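Local coordinates for protein dephospho-CoA kinase (Mycobacterium paratuberculosis, PDB 6N39) that probably catalyses the last step of coenzyme A biosynthesis, the ATP-dependent phosphorylation of dephospho-CoA on its 3'-hydroxyl, and carries a C-terminal UPF0157 (GrpB) domain involved in proper folding, at residues A[394-397]-A[398-402]; A[355-358]-A[359-363]; A[370-373]-A[374-378]. One frame throughout, in Å; residues are numbered along the deposited sequence.

Contact 1 of 3, residues A[394-397]-A[398-402]; sequences EPWF and RDAYR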
loop_
_atom_site.group_PDB
_atom_site.type_symbol
_atom_site.label_atom_id
_atom_site.label_comp_id
_atom_site.label_asym_id
_atom_site.label_seq_id
_atom_site.Cartn_x
_atom_site.Cartn_y
_atom_site.Cartn_z
ATOM N N GLU A 394 -6.368 -10.424 27.616
ATOM C CA GLU A 394 -7.532 -11.134 27.083
ATOM C C GLU A 394 -8.753 -11.141 28.002
ATOM O O GLU A 394 -9.867 -10.931 27.490
ATOM C CB GLU A 394 -7.140 -12.572 26.707
ATOM C CG GLU A 394 -8.192 -13.291 25.844
ATOM C CD GLU A 394 -8.547 -12.507 24.570
ATOM O OE1 GLU A 394 -9.742 -12.503 24.184
ATOM O OE2 GLU A 394 -7.640 -11.888 23.958
ATOM N N PRO A 395 -8.649 -11.363 29.317
ATOM C CA PRO A 395 -9.884 -11.401 30.120
ATOM C C PRO A 395 -10.700 -10.112 30.036
ATOM O O PRO A 395 -11.931 -10.166 30.108
ATOM C CB PRO A 395 -9.376 -11.678 31.545
ATOM C CG PRO A 395 -8.053 -12.352 31.352
ATOM C CD PRO A 395 -7.459 -11.684 30.128
ATOM N N TRP A 396 -10.054 -8.961 29.853
ATOM C CA TRP A 396 -10.782 -7.695 29.803
ATOM C C TRP A 396 -11.770 -7.646 28.636
ATOM O O TRP A 396 -12.825 -7.008 28.745
ATOM C CB TRP A 396 -9.790 -6.532 29.705
ATOM C CG TRP A 396 -10.438 -5.176 29.663
ATOM C CD1 TRP A 396 -10.836 -4.420 30.736
ATOM C CD2 TRP A 396 -10.767 -4.413 28.492
ATOM N NE1 TRP A 396 -11.383 -3.230 30.300
ATOM C CE2 TRP A 396 -11.354 -3.205 28.929
ATOM C CE3 TRP A 396 -10.621 -4.633 27.122
ATOM C CZ2 TRP A 396 -11.800 -2.223 28.037
ATOM C CZ3 TRP A 396 -11.047 -3.645 26.237
ATOM C CH2 TRP A 396 -11.637 -2.461 26.704
ATOM N N PHE A 397 -11.458 -8.315 27.521
ATOM C CA PHE A 397 -12.358 -8.265 26.372
ATOM C C PHE A 397 -13.716 -8.899 26.639
ATOM O O PHE A 397 -14.673 -8.530 25.969
ATOM C CB PHE A 397 -11.709 -8.901 25.138
ATOM C CG PHE A 397 -10.655 -8.040 24.531
ATOM C CD1 PHE A 397 -11.002 -6.922 23.783
ATOM C CD2 PHE A 397 -9.315 -8.307 24.748
ATOM C CE1 PHE A 397 -10.024 -6.097 23.236
ATOM C CE2 PHE A 397 -8.328 -7.483 24.206
ATOM C CZ PHE A 397 -8.691 -6.377 23.443
ATOM N N ARG A 398 -13.868 -9.777 27.635
ATOM C CA ARG A 398 -15.201 -10.325 27.883
ATOM C C ARG A 398 -16.158 -9.241 28.383
ATOM O O ARG A 398 -17.278 -9.074 27.865
ATOM C CB ARG A 398 -15.119 -11.484 28.870
ATOM C CG ARG A 398 -14.202 -12.619 28.397
ATOM C CD ARG A 398 -14.480 -13.927 29.152
ATOM N NE ARG A 398 -14.199 -13.834 30.590
ATOM C CZ ARG A 398 -12.998 -14.021 31.143
ATOM N NH1 ARG A 398 -11.944 -14.309 30.391
ATOM N NH2 ARG A 398 -12.845 -13.917 32.455
ATOM N N ASP A 399 -15.711 -8.463 29.363
ATOM C CA ASP A 399 -16.541 -7.387 29.896
ATOM C C ASP A 399 -16.637 -6.237 28.906
ATOM O O ASP A 399 -17.695 -5.605 28.784
ATOM C CB ASP A 399 -15.975 -6.919 31.239
ATOM C CG ASP A 399 -16.764 -5.784 31.854
ATOM O OD1 ASP A 399 -17.964 -5.966 32.171
ATOM O OD2 ASP A 399 -16.154 -4.715 32.053
ATOM N N ALA A 400 -15.556 -5.972 28.159
ATOM C CA ALA A 400 -15.633 -4.946 27.128
ATOM C C ALA A 400 -16.651 -5.323 26.057
ATOM O O ALA A 400 -17.381 -4.462 25.560
ATOM C CB ALA A 400 -14.261 -4.714 26.504
ATOM N N TYR A 401 -16.709 -6.609 25.686
ATOM C CA TYR A 401 -17.701 -7.083 24.725
ATOM C C TYR A 401 -19.105 -6.793 25.232
ATOM O O TYR A 401 -19.944 -6.225 24.511
ATOM C CB TYR A 401 -17.503 -8.591 24.490
ATOM C CG TYR A 401 -18.316 -9.193 23.357
ATOM C CD1 TYR A 401 -17.903 -9.057 22.032
ATOM C CD2 TYR A 401 -19.476 -9.919 23.612
ATOM C CE1 TYR A 401 -18.626 -9.614 20.986
ATOM C CE2 TYR A 401 -20.219 -10.469 22.567
ATOM C CZ TYR A 401 -19.786 -10.318 21.258
ATOM O OH TYR A 401 -20.516 -10.860 20.215
ATOM N N ARG A 402 -19.368 -7.152 26.495
ATOM C CA ARG A 402 -20.707 -6.929 27.032
ATOM C C ARG A 402 -21.052 -5.440 27.068
ATOM O O ARG A 402 -22.184 -5.043 26.744
ATOM C CB ARG A 402 -20.830 -7.561 28.425
ATOM C CG ARG A 402 -20.808 -9.100 28.396
ATOM C CD ARG A 402 -21.045 -9.710 29.777
ATOM N NE ARG A 402 -19.953 -9.385 30.695
ATOM C CZ ARG A 402 -18.985 -10.226 31.056
ATOM N NH1 ARG A 402 -18.963 -11.479 30.599
ATOM N NH2 ARG A 402 -18.037 -9.807 31.882
HETATM O O HOH W 1 -13.651 -9.130 31.788
#
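The methyl group of Ala-400 sits over one face of the Trp-396 indole, a CH-pi contact between residues one helical turn apart. CB lies 3.5 Å from the centroid of the six-membered ring of Trp-396 and 16° off the ring normal, with CZ3 as its nearest ring atom. The indole can lean along the helix in this way because its CG is anti to the backbone N (chi1 -179°). In the backbone, Ala-400 N donates to Trp-396 O at 3.0 Å, and Tyr-401 N to Phe-397 O at 2.8 Å. The turn before is less regular: Arg-398 N reaches Pro-395 O at 3.2 Å, an i to i+3 bond just past the kink at Pro-395 and Trp-396. A water also donates to Pro-395 O and accepts from Asp-399 N. On this outer side the Arg-398 side chain bends back at chi3, laying one guanidinium face above Pro-395 O, with NH1 3.6 Å from Pro-395 CA. Asp-399 pairs through OD2 with Arg-403, and Tyr-401 OH accepts a bond from Arg-310 N in a nearby loop. Within the UPF0157 region, helix 386-411 thus turns Trp-396 onto Tyr-371 of helix 365-382, while Ala-400 rests on Trp-360 of helix 349-363.

Contact 2 of 3, residues A[355-358]-A[359-363]; sequences LLFV and DWLTA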
loop_
_atom_site.group_PDB
_atom_site.type_symbol
_atom_site.label_atom_id
_atom_site.label_comp_id
_atom_site.label_asym_id
_atom_site.label_seq_id
_atom_site.Cartn_x
_atom_site.Cartn_y
_atom_site.Cartn_z
ATOM N N LEU A 355 -15.837 -3.475 14.193
ATOM C CA LEU A 355 -16.311 -2.127 13.865
ATOM C C LEU A 355 -16.883 -1.420 15.101
ATOM O O LEU A 355 -16.616 -0.217 15.355
ATOM C CB LEU A 355 -17.366 -2.232 12.752
ATOM C CG LEU A 355 -16.926 -2.903 11.433
ATOM C CD1 LEU A 355 -18.085 -3.076 10.476
ATOM C CD2 LEU A 355 -15.816 -2.103 10.725
ATOM N N LEU A 356 -17.654 -2.176 15.892
ATOM C CA LEU A 356 -18.289 -1.604 17.075
ATOM C C LEU A 356 -17.247 -1.100 18.071
ATOM O O LEU A 356 -17.443 -0.063 18.701
ATOM C CB LEU A 356 -19.196 -2.648 17.737
ATOM C CG LEU A 356 -19.755 -2.294 19.124
ATOM C CD1 LEU A 356 -20.588 -1.006 19.072
ATOM C CD2 LEU A 356 -20.602 -3.444 19.742
ATOM N N PHE A 357 -16.165 -1.853 18.262
ATOM C CA PHE A 357 -15.166 -1.523 19.280
ATOM C C PHE A 357 -14.594 -0.135 19.047
ATOM O O PHE A 357 -14.478 0.671 19.985
ATOM C CB PHE A 357 -14.075 -2.608 19.248
ATOM C CG PHE A 357 -13.053 -2.534 20.359
ATOM C CD1 PHE A 357 -13.376 -2.886 21.657
ATOM C CD2 PHE A 357 -11.748 -2.170 20.077
ATOM C CE1 PHE A 357 -12.423 -2.843 22.665
ATOM C CE2 PHE A 357 -10.789 -2.142 21.070
ATOM C CZ PHE A 357 -11.131 -2.476 22.369
ATOM N N VAL A 358 -14.291 0.184 17.782
ATOM C CA VAL A 358 -13.816 1.526 17.444
ATOM C C VAL A 358 -14.869 2.575 17.772
ATOM O O VAL A 358 -14.568 3.600 18.407
ATOM C CB VAL A 358 -13.412 1.599 15.961
ATOM C CG1 VAL A 358 -13.006 3.022 15.608
ATOM C CG2 VAL A 358 -12.278 0.629 15.683
ATOM N N ASP A 359 -16.114 2.369 17.312
ATOM C CA ASP A 359 -17.116 3.421 17.547
ATOM C C ASP A 359 -17.394 3.609 19.043
ATOM O O ASP A 359 -17.534 4.744 19.537
ATOM C CB ASP A 359 -18.408 3.099 16.798
ATOM C CG ASP A 359 -18.285 3.351 15.311
ATOM O OD1 ASP A 359 -17.421 4.160 14.941
ATOM O OD2 ASP A 359 -19.033 2.751 14.516
ATOM N N TRP A 360 -17.458 2.499 19.774
ATOM C CA TRP A 360 -17.714 2.529 21.206
ATOM C C TRP A 360 -16.619 3.293 21.937
ATOM O O TRP A 360 -16.899 4.258 22.653
ATOM C CB TRP A 360 -17.840 1.088 21.718
ATOM C CG TRP A 360 -17.931 0.958 23.206
ATOM C CD1 TRP A 360 -18.871 1.517 24.024
ATOM C CD2 TRP A 360 -17.050 0.214 24.054
ATOM N NE1 TRP A 360 -18.625 1.170 25.332
ATOM C CE2 TRP A 360 -17.516 0.367 25.376
ATOM C CE3 TRP A 360 -15.912 -0.570 23.823
ATOM C CZ2 TRP A 360 -16.884 -0.227 26.468
ATOM C CZ3 TRP A 360 -15.283 -1.163 24.911
ATOM C CH2 TRP A 360 -15.774 -0.985 26.218
ATOM N N LEU A 361 -15.355 2.905 21.736
ATOM C CA LEU A 361 -14.270 3.603 22.418
ATOM C C LEU A 361 -14.172 5.060 21.979
ATOM O O LEU A 361 -13.817 5.928 22.789
ATOM C CB LEU A 361 -12.943 2.875 22.186
ATOM C CG LEU A 361 -12.750 1.565 22.976
ATOM C CD1 LEU A 361 -11.335 1.026 22.814
ATOM C CD2 LEU A 361 -13.088 1.752 24.448
ATOM N N THR A 362 -14.498 5.360 20.718
ATOM C CA THR A 362 -14.515 6.758 20.299
ATOM C C THR A 362 -15.539 7.556 21.094
ATOM O O THR A 362 -15.288 8.708 21.454
ATOM C CB THR A 362 -14.790 6.870 18.795
ATOM O OG1 THR A 362 -13.734 6.221 18.072
ATOM C CG2 THR A 362 -14.849 8.342 18.376
ATOM N N ALA A 363 -16.686 6.953 21.409
ATOM C CA ALA A 363 -17.728 7.698 22.108
ATOM C C ALA A 363 -17.564 7.744 23.628
ATOM O O ALA A 363 -18.166 8.615 24.263
ATOM C CB ALA A 363 -19.108 7.117 21.776
#
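Phe-357 and Leu-361, one turn apart on helix 349-363, meet through a methyl group laid on a ring. From CB the Phe-357 side chain sets out with a trans chi1 of -172°, which places CG beside the carbonyl carbon and sends the ring toward the following turn. CD1 comes first to the indole of Trp-360, 4.1 Å from its CE3. CE1, one atom further, is 4.0 Å from Trp-360 CZ3 and approaches the indole at its edge, near the indole plane. At the far end CZ lies 3.5 Å from Leu-361 CD1, with CE2 only slightly more distant from the same methyl. That methyl stands over one face of the phenyl ring, 27° off the normal, in a CH-pi contact, whereas the other methyl of Leu-361, CD2, lies over the rim of one face of the Trp-360 indole. One leucine therefore separates its two branches between two aromatic rings.

This apolar side belongs to the GrpB-like part of the protein, where the helix is wedged among its neighbours: Trp-360 meets Trp-407 of helix 386-411, and Leu-361 touches Tyr-371 of helix 365-382. Leu-355 faces strand 249-253.

The other side of the helix is more polar. Val-358 O takes two bonds from Thr-362, one from N at 2.9 Å and one from OG1 at 2.8 Å, which arrive from opposite faces of the carbonyl plane. With OG1 anti to its own carbonyl carbon (chi1 -62°), the hydroxyl is turned back along the helix to its acceptor and its rotation is fixed. The carboxylate OD2 of Asp-359 is held by Trp-413 NE1.

Contact 3 of 3, residues A[370-373]-A[374-378]; sequences DYLA and VKRSA. With ACT (acetate ion), chain F; ACT (acetate ion), chain G; ACT (acetate ion), chain C.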
loop_
_atom_site.group_PDB
_atom_site.type_symbol
_atom_site.label_atom_id
_atom_site.label_comp_id
_atom_site.label_asym_id
_atom_site.label_seq_id
_atom_site.Cartn_x
_atom_site.Cartn_y
_atom_site.Cartn_z
ATOM N N ASP A 370 -10.046 2.923 30.861
ATOM C CA ASP A 370 -9.969 1.551 31.363
ATOM C C ASP A 370 -9.086 0.694 30.467
ATOM O O ASP A 370 -8.216 -0.049 30.948
ATOM C CB ASP A 370 -11.363 0.928 31.446
ATOM C CG ASP A 370 -12.174 1.446 32.603
ATOM O OD1 ASP A 370 -11.617 2.165 33.459
ATOM O OD2 ASP A 370 -13.382 1.129 32.652
ATOM N N TYR A 371 -9.309 0.779 29.153
ATOM C CA TYR A 371 -8.543 -0.029 28.209
ATOM C C TYR A 371 -7.066 0.322 28.268
ATOM O O TYR A 371 -6.204 -0.567 28.272
ATOM C CB TYR A 371 -9.097 0.172 26.793
ATOM C CG TYR A 371 -8.516 -0.742 25.740
ATOM C CD1 TYR A 371 -8.104 -2.030 26.058
ATOM C CD2 TYR A 371 -8.381 -0.316 24.422
ATOM C CE1 TYR A 371 -7.573 -2.876 25.091
ATOM C CE2 TYR A 371 -7.851 -1.155 23.442
ATOM C CZ TYR A 371 -7.451 -2.436 23.789
ATOM O OH TYR A 371 -6.923 -3.281 22.839
ATOM N N LEU A 372 -6.754 1.619 28.322
ATOM C CA LEU A 372 -5.364 2.042 28.416
ATOM C C LEU A 372 -4.701 1.483 29.667
ATOM O O LEU A 372 -3.550 1.024 29.616
ATOM C CB LEU A 372 -5.274 3.563 28.397
ATOM C CG LEU A 372 -3.838 4.067 28.549
ATOM C CD1 LEU A 372 -2.991 3.593 27.376
ATOM C CD2 LEU A 372 -3.798 5.572 28.665
ATOM N N ALA A 373 -5.406 1.511 30.803
ATOM C CA ALA A 373 -4.809 0.996 32.032
ATOM C C ALA A 373 -4.544 -0.501 31.923
ATOM O O ALA A 373 -3.500 -0.993 32.384
ATOM C CB ALA A 373 -5.707 1.302 33.232
ATOM N N VAL A 374 -5.470 -1.239 31.304
ATOM C CA VAL A 374 -5.231 -2.664 31.084
ATOM C C VAL A 374 -3.988 -2.865 30.223
ATOM O O VAL A 374 -3.146 -3.726 30.514
ATOM C CB VAL A 374 -6.460 -3.337 30.446
ATOM C CG1 VAL A 374 -6.101 -4.742 30.005
ATOM C CG2 VAL A 374 -7.623 -3.382 31.426
ATOM N N LYS A 375 -3.859 -2.075 29.150
ATOM C CA LYS A 375 -2.708 -2.217 28.263
ATOM C C LYS A 375 -1.403 -1.931 28.993
ATOM O O LYS A 375 -0.410 -2.639 28.797
ATOM C CB LYS A 375 -2.846 -1.295 27.048
ATOM C CG LYS A 375 -3.949 -1.690 26.080
ATOM C CD LYS A 375 -3.584 -1.301 24.663
ATOM C CE LYS A 375 -4.401 -0.138 24.161
ATOM N NZ LYS A 375 -3.954 0.263 22.795
ATOM N N ARG A 376 -1.376 -0.884 29.820
ATOM C CA ARG A 376 -0.162 -0.570 30.570
ATOM C C ARG A 376 0.192 -1.687 31.535
ATOM O O ARG A 376 1.371 -2.034 31.692
ATOM C CB ARG A 376 -0.331 0.742 31.331
ATOM C CG ARG A 376 -0.541 1.943 30.431
ATOM C CD ARG A 376 0.684 2.825 30.400
ATOM N NE ARG A 376 0.531 3.967 29.500
ATOM C CZ ARG A 376 -0.206 5.045 29.766
ATOM N NH1 ARG A 376 -0.272 6.034 28.883
ATOM N NH2 ARG A 376 -0.882 5.136 30.906
ATOM N N SER A 377 -0.810 -2.259 32.203
ATOM C CA SER A 377 -0.511 -3.371 33.095
ATOM C C SER A 377 0.055 -4.549 32.310
ATOM O O SER A 377 1.043 -5.178 32.726
ATOM C CB SER A 377 -1.763 -3.772 33.867
ATOM O OG SER A 377 -1.502 -4.868 34.723
ATOM N N ALA A 378 -0.543 -4.841 31.151
ATOM C CA ALA A 378 -0.056 -5.936 30.322
ATOM C C ALA A 378 1.377 -5.693 29.875
ATOM O O ALA A 378 2.210 -6.601 29.923
ATOM C CB ALA A 378 -0.969 -6.123 29.110
HETATM C C ACT F . 2.558 4.987 27.186
HETATM O O ACT F . 2.593 3.932 27.906
HETATM O OXT ACT F . 1.774 5.983 27.280
HETATM C CH3 ACT F . 3.631 5.057 26.023
HETATM C C ACT G . -2.741 -2.753 21.523
HETATM O O ACT G . -2.371 -3.521 22.476
HETATM O OXT ACT G . -2.475 -1.513 21.316
HETATM C CH3 ACT G . -3.667 -3.415 20.444
HETATM C C ACT C . -6.897 -3.229 19.467
HETATM O O ACT C . -6.886 -2.420 20.440
HETATM O OXT ACT C . -6.290 -3.130 18.369
HETATM C CH3 ACT C . -7.762 -4.550 19.648
#
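Lys-375 drapes its aliphatic chain across one face of the Tyr-371 ring. CE stands 3.9 Å from the ring centroid of Tyr-371, 21° off the normal, and CG passes CE1 near the opposite rim, along the same face. The tyrosine meets it halfway: its first torsion (chi1 -172°) points the ring away from its own backbone N and on toward the next turn. In Lys-375 the first torsion, with CG beside the backbone N, leaves CG 3.3 Å from Tyr-371 O. Bends at chi2 and chi3, neither of which is staggered, then carry CE over the ring and deliver NZ to the chain G acetate, 2.7 Å from OXT of that ion. The ammonium is further held by Ser-255 OG and Ala-265 O, so its position rests on several acceptors.

Three acetate ions, probably from the crystallisation liquor, meet side chains of helix 365-382 in the UPF0157 region, two of them close together. Tyr-371 OH donates to the chain C acetate, whose O lies 2.5 Å away at the ring edge, in the plane of the ring; the hydroxyl also bonds with Lys-393 NZ of helix 386-411.

One residue further along, Leu-372 and Arg-376 form a second pair one turn apart. Leu-372 spreads both methyls against one face of the guanidinium, CD1 facing its centre and CD2 3.6 Å from Arg-376 NH1. Arg-376 is bent at chi2 (-107°), an unstaggered turn that lays the flat group on the leucine and leaves its edge for the chain F acetate. Two nearly matched bonds of 2.6 Å, NE to O and NH1 to OXT of that acetate, grip the carboxylate side-on and fix the rotation of the guanidinium. On another side of the helix, Val-374 CG2 sits 3.4 Å from Asp-370 O.

Overall arrangement
Contacts 1, 2 and 3 each lie within a single helix, and these three helices follow one another in the chain and pack together in the GrpB-like region. Contact 2 is the buried one, dominated by aromatic and aliphatic side chains; contacts 1 and 3 are partly buried, and their outward sides carry arginines and aspartates. Contact 3 differs most in chemistry, since acetate ions meet its tyrosine, lysine and arginine. The rings bring the three together: Trp-396 of contact 1 reaches Tyr-371 of contact 3 (CZ3 to CD1 3.4 Å), and Phe-357 of contact 2 touches both. Centres lie about 13 to 17 Å apart, those of contacts 2 and 3 being furthest.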